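Colicin-B (Escherichia coli, PDB 1RH1) kills Escherichia coli and closely related bacteria by forming a channel in the cytoplasmic membrane, which depolarises it and dissipates cellular energy. Local coordinates at residues Tyr254-His266 against Arg297-Arg309. Residues are numbered along the deposited sequence; the frame is centred on the assembly and turned at random.
Sequences YVEAGYTMSSNNH and RQEAENNAKDDFR
Tyr-259 and Glu-301 mark where the chain of 254-266 comes nearest helix 297-309, with their CA atoms 5.8 Å apart. Strand 260-262 runs roughly antiparallel to the helix, at 151° between their directions, and the axes close to 9.4 Å. Glu-301 reaches the backbone around the start of this strand: its chain bends at chi2 (-70°), which turns the carboxylate toward the amides of Tyr-259 and Thr-260. OE2 accepts the N-H of Tyr-259 at 2.9 Å through its syn lone pair, while OE1 takes weak bonds from the same N-H and from the N-H and hydroxyl of Thr-260. One turn earlier, Arg-297 is fully extended and lays NH2 2.7 Å from the carbonyl O of Thr-260, which lies near the guanidinium plane. CB of Ser-262 lies over one face of the same group, toward the rim, and Asp-173 pairs with NH1.

Beyond the carboxylate, the Tyr-259 ring lies along the helix surface. CA of Lys-305 stands over the middle of one face, 3.9 Å from the ring centroid, in a CH-pi contact, and the lysine chain continues past CE2. The ring turns its edge to the face of Phe-308 in an offset edge-to-face pair, planes 61° apart. At its root, CB of Tyr-259 packs 3.6 Å from CB of Ala-304. NZ of Lys-305 makes a long salt bridge to OE2 of Glu-256 at 3.5 Å; the other oxygen of Glu-256 pairs with Arg-119, which also makes a cation-pi contact with Tyr-259.

The contact docks the N-terminal part of the long helix 291-340, which runs on toward the C-terminal pore-forming part of the chain, against strand 260-262, the parallel partner of strand 20-22 in the TonB box.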
loop_
_atom_site.group_PDB
_atom_site.type_symbol
_atom_site.label_atom_id
_atom_site.label_comp_id
_atom_site.label_asym_id
_atom_site.label_seq_id
_atom_site.Cartn_x
_atom_site.Cartn_y
_atom_site.Cartn_z
ATOM N N TYR A 254 8.187 -0.939 19.091
ATOM C CA TYR A 254 7.212 -1.216 18.058
ATOM C C TYR A 254 6.814 0.003 17.228
ATOM O O TYR A 254 6.032 0.898 17.586
ATOM C CB TYR A 254 6.017 -1.838 18.759
ATOM C CG TYR A 254 4.901 -2.395 17.892
ATOM C CD1 TYR A 254 5.097 -3.520 17.100
ATOM C CD2 TYR A 254 3.667 -1.788 17.944
ATOM C CE1 TYR A 254 4.039 -4.036 16.364
ATOM C CE2 TYR A 254 2.609 -2.297 17.210
ATOM C CZ TYR A 254 2.796 -3.418 16.424
ATOM O OH TYR A 254 1.723 -3.930 15.717
ATOM N N VAL A 255 7.418 0.023 16.057
ATOM C CA VAL A 255 7.168 1.099 15.117
ATOM C C VAL A 255 6.540 0.610 13.816
ATOM O O VAL A 255 6.325 -0.579 13.603
ATOM C CB VAL A 255 8.501 1.852 14.800
ATOM C CG1 VAL A 255 9.001 2.490 16.076
ATOM C CG2 VAL A 255 9.560 0.924 14.210
ATOM N N GLU A 256 6.220 1.552 12.939
ATOM C CA GLU A 256 5.760 1.239 11.610
ATOM C C GLU A 256 6.983 1.000 10.745
ATOM O O GLU A 256 8.015 1.659 10.924
ATOM C CB GLU A 256 4.973 2.400 11.068
ATOM C CG GLU A 256 4.550 2.192 9.629
ATOM C CD GLU A 256 3.704 3.293 9.029
ATOM O OE1 GLU A 256 3.159 3.046 7.965
ATOM O OE2 GLU A 256 3.582 4.385 9.579
ATOM N N ALA A 257 6.854 0.075 9.787
ATOM C CA ALA A 257 7.942 -0.236 8.872
ATOM C C ALA A 257 8.154 0.850 7.830
ATOM O O ALA A 257 7.294 1.725 7.667
ATOM C CB ALA A 257 7.676 -1.534 8.133
ATOM N N GLY A 258 9.307 0.768 7.139
ATOM C CA GLY A 258 9.680 1.730 6.131
ATOM C C GLY A 258 8.795 1.718 4.901
ATOM O O GLY A 258 8.033 0.800 4.643
ATOM N N TYR A 259 8.898 2.789 4.127
ATOM C CA TYR A 259 8.181 2.933 2.880
ATOM C C TYR A 259 9.045 2.759 1.629
ATOM O O TYR A 259 8.482 2.593 0.540
ATOM C CB TYR A 259 7.528 4.286 2.840
ATOM C CG TYR A 259 6.364 4.427 3.784
ATOM C CD1 TYR A 259 5.073 4.390 3.260
ATOM C CD2 TYR A 259 6.580 4.651 5.148
ATOM C CE1 TYR A 259 3.980 4.594 4.093
ATOM C CE2 TYR A 259 5.486 4.854 5.996
ATOM C CZ TYR A 259 4.195 4.833 5.450
ATOM O OH TYR A 259 3.116 5.133 6.251
ATOM N N THR A 260 10.385 2.803 1.706
ATOM C CA THR A 260 11.232 2.587 0.531
ATOM C C THR A 260 12.201 1.409 0.637
ATOM O O THR A 260 12.844 1.250 1.672
ATOM C CB THR A 260 12.096 3.832 0.178
ATOM O OG1 THR A 260 12.722 4.184 1.396
ATOM C CG2 THR A 260 11.362 5.039 -0.341
ATOM N N MET A 261 12.325 0.547 -0.382
ATOM C CA MET A 261 13.357 -0.479 -0.369
ATOM C C MET A 261 14.490 -0.039 -1.263
ATOM O O MET A 261 14.262 0.287 -2.427
ATOM C CB MET A 261 12.850 -1.848 -0.865
ATOM C CG MET A 261 11.603 -1.942 -1.761
ATOM S SD MET A 261 10.950 -3.630 -1.983
ATOM C CE MET A 261 10.452 -3.987 -0.308
ATOM N N SER A 262 15.708 0.024 -0.692
ATOM C CA SER A 262 16.964 0.365 -1.382
ATOM C C SER A 262 17.159 -0.613 -2.540
ATOM O O SER A 262 16.906 -1.808 -2.354
ATOM C CB SER A 262 18.123 0.266 -0.374
ATOM O OG SER A 262 19.437 0.349 -0.912
ATOM N N SER A 263 17.577 -0.186 -3.744
ATOM C CA SER A 263 17.609 -1.121 -4.868
ATOM C C SER A 263 18.608 -2.265 -4.728
ATOM O O SER A 263 18.447 -3.304 -5.368
ATOM C CB SER A 263 17.911 -0.379 -6.168
ATOM O OG SER A 263 19.302 -0.116 -6.315
ATOM N N ASN A 264 19.627 -2.077 -3.877
ATOM C CA ASN A 264 20.688 -3.059 -3.717
ATOM C C ASN A 264 20.583 -4.002 -2.535
ATOM O O ASN A 264 21.477 -4.811 -2.292
ATOM C CB ASN A 264 22.016 -2.312 -3.678
ATOM C CG ASN A 264 22.362 -1.597 -4.988
ATOM O OD1 ASN A 264 23.016 -0.558 -4.955
ATOM N ND2 ASN A 264 21.974 -2.072 -6.175
ATOM N N ASN A 265 19.449 -3.932 -1.836
ATOM C CA ASN A 265 19.075 -4.809 -0.726
ATOM C C ASN A 265 18.121 -5.955 -1.111
ATOM O O ASN A 265 17.152 -5.771 -1.855
ATOM C CB ASN A 265 18.424 -3.975 0.383
ATOM C CG ASN A 265 19.346 -3.029 1.133
ATOM O OD1 ASN A 265 18.936 -2.182 1.931
ATOM N ND2 ASN A 265 20.634 -3.160 0.875
ATOM N N HIS A 266 18.385 -7.160 -0.573
ATOM C CA HIS A 266 17.598 -8.349 -0.874
ATOM C C HIS A 266 17.654 -9.354 0.248
ATOM O O HIS A 266 18.612 -9.411 1.009
ATOM C CB HIS A 266 18.112 -9.028 -2.141
ATOM C CG HIS A 266 17.024 -9.534 -3.070
ATOM N ND1 HIS A 266 16.981 -10.731 -3.643
ATOM C CD2 HIS A 266 15.896 -8.826 -3.480
ATOM C CE1 HIS A 266 15.871 -10.748 -4.369
ATOM N NE2 HIS A 266 15.208 -9.609 -4.280
ATOM N N ARG A 297 17.515 9.208 1.347
ATOM C CA ARG A 297 16.536 8.175 1.646
ATOM C C ARG A 297 15.531 8.635 2.682
ATOM O O ARG A 297 14.378 8.212 2.613
ATOM C CB ARG A 297 17.195 6.892 2.165
ATOM C CG ARG A 297 16.177 5.754 2.261
ATOM C CD ARG A 297 16.832 4.432 2.565
ATOM N NE ARG A 297 15.863 3.344 2.586
ATOM C CZ ARG A 297 16.228 2.097 2.894
ATOM N NH1 ARG A 297 17.489 1.768 3.201
ATOM N NH2 ARG A 297 15.305 1.153 2.879
ATOM N N GLN A 298 15.918 9.503 3.622
ATOM C CA GLN A 298 14.954 9.974 4.589
ATOM C C GLN A 298 13.909 10.884 3.974
ATOM O O GLN A 298 12.779 10.877 4.449
ATOM C CB GLN A 298 15.625 10.718 5.714
ATOM C CG GLN A 298 14.682 10.826 6.897
ATOM C CD GLN A 298 14.087 9.486 7.318
ATOM O OE1 GLN A 298 14.682 8.701 8.064
ATOM N NE2 GLN A 298 12.883 9.211 6.821
ATOM N N GLU A 299 14.228 11.643 2.910
ATOM C CA GLU A 299 13.215 12.462 2.266
ATOM C C GLU A 299 12.374 11.604 1.354
ATOM O O GLU A 299 11.175 11.839 1.229
ATOM C CB GLU A 299 13.848 13.599 1.465
ATOM C CG GLU A 299 14.689 14.547 2.345
ATOM C CD GLU A 299 14.150 14.920 3.750
ATOM O OE1 GLU A 299 12.989 15.358 3.878
ATOM O OE2 GLU A 299 14.915 14.766 4.721
ATOM N N ALA A 300 12.992 10.566 0.770
ATOM C CA ALA A 300 12.278 9.596 -0.047
ATOM C C ALA A 300 11.212 8.893 0.800
ATOM O O ALA A 300 10.097 8.623 0.343
ATOM C CB ALA A 300 13.261 8.565 -0.582
ATOM N N GLU A 301 11.606 8.677 2.067
ATOM C CA GLU A 301 10.773 8.105 3.095
ATOM C C GLU A 301 9.629 8.996 3.498
ATOM O O GLU A 301 8.463 8.602 3.399
ATOM C CB GLU A 301 11.556 7.829 4.343
ATOM C CG GLU A 301 12.285 6.518 4.309
ATOM C CD GLU A 301 11.414 5.278 4.384
ATOM O OE1 GLU A 301 11.994 4.195 4.461
ATOM O OE2 GLU A 301 10.181 5.377 4.387
ATOM N N ASN A 302 10.027 10.205 3.940
ATOM C CA ASN A 302 9.134 11.253 4.372
ATOM C C ASN A 302 8.137 11.542 3.290
ATOM O O ASN A 302 6.955 11.654 3.590
ATOM C CB ASN A 302 9.894 12.506 4.665
ATOM C CG ASN A 302 10.672 12.478 5.976
ATOM O OD1 ASN A 302 10.675 11.492 6.724
ATOM N ND2 ASN A 302 11.372 13.579 6.278
ATOM N N ASN A 303 8.562 11.596 2.029
ATOM C CA ASN A 303 7.635 11.812 0.938
ATOM C C ASN A 303 6.723 10.641 0.656
ATOM O O ASN A 303 5.551 10.891 0.414
ATOM C CB ASN A 303 8.371 12.131 -0.343
ATOM C CG ASN A 303 8.962 13.531 -0.426
ATOM O OD1 ASN A 303 9.622 13.795 -1.426
ATOM N ND2 ASN A 303 8.783 14.463 0.528
ATOM N N ALA A 304 7.199 9.380 0.671
ATOM C CA ALA A 304 6.369 8.195 0.443
ATOM C C ALA A 304 5.308 8.004 1.525
ATOM O O ALA A 304 4.203 7.520 1.260
ATOM C CB ALA A 304 7.221 6.971 0.432
ATOM N N LYS A 305 5.660 8.422 2.754
ATOM C CA LYS A 305 4.774 8.400 3.900
ATOM C C LYS A 305 3.582 9.361 3.790
ATOM O O LYS A 305 2.420 8.954 3.889
ATOM C CB LYS A 305 5.612 8.709 5.124
ATOM C CG LYS A 305 4.766 8.739 6.367
ATOM C CD LYS A 305 5.557 8.115 7.467
ATOM C CE LYS A 305 4.768 8.145 8.760
ATOM N NZ LYS A 305 5.485 7.372 9.765
ATOM N N ASP A 306 3.847 10.654 3.566
ATOM C CA ASP A 306 2.810 11.682 3.491
ATOM C C ASP A 306 1.887 11.525 2.308
ATOM O O ASP A 306 0.716 11.873 2.387
ATOM C CB ASP A 306 3.439 13.074 3.437
ATOM C CG ASP A 306 4.243 13.507 4.672
ATOM O OD1 ASP A 306 4.471 12.722 5.608
ATOM O OD2 ASP A 306 4.665 14.666 4.693
ATOM N N ASP A 307 2.395 10.965 1.216
ATOM C CA ASP A 307 1.575 10.763 0.050
ATOM C C ASP A 307 0.644 9.593 0.270
ATOM O O ASP A 307 -0.482 9.619 -0.225
ATOM C CB ASP A 307 2.466 10.524 -1.155
ATOM C CG ASP A 307 3.355 11.708 -1.555
ATOM O OD1 ASP A 307 3.084 12.858 -1.174
ATOM O OD2 ASP A 307 4.340 11.468 -2.264
ATOM N N PHE A 308 1.098 8.589 1.042
ATOM C CA PHE A 308 0.283 7.435 1.395
ATOM C C PHE A 308 -0.840 7.890 2.307
ATOM O O PHE A 308 -1.984 7.467 2.171
ATOM C CB PHE A 308 1.142 6.414 2.105
ATOM C CG PHE A 308 0.372 5.281 2.765
ATOM C CD1 PHE A 308 -0.183 4.266 1.992
ATOM C CD2 PHE A 308 0.237 5.262 4.145
ATOM C CE1 PHE A 308 -0.875 3.223 2.597
ATOM C CE2 PHE A 308 -0.461 4.216 4.743
ATOM C CZ PHE A 308 -1.016 3.196 3.976
ATOM N N ARG A 309 -0.439 8.748 3.250
ATOM C CA ARG A 309 -1.306 9.388 4.216
ATOM C C ARG A 309 -2.381 10.207 3.531
ATOM O O ARG A 309 -3.536 10.221 3.951
ATOM C CB ARG A 309 -0.431 10.266 5.105
ATOM C CG ARG A 309 -1.076 11.233 6.092
ATOM C CD ARG A 309 -2.131 10.588 6.993
ATOM N NE ARG A 309 -1.640 9.510 7.839
ATOM C CZ ARG A 309 -2.002 9.416 9.129
ATOM N NH1 ARG A 309 -2.818 10.304 9.708
ATOM N NH2 ARG A 309 -1.585 8.381 9.855
#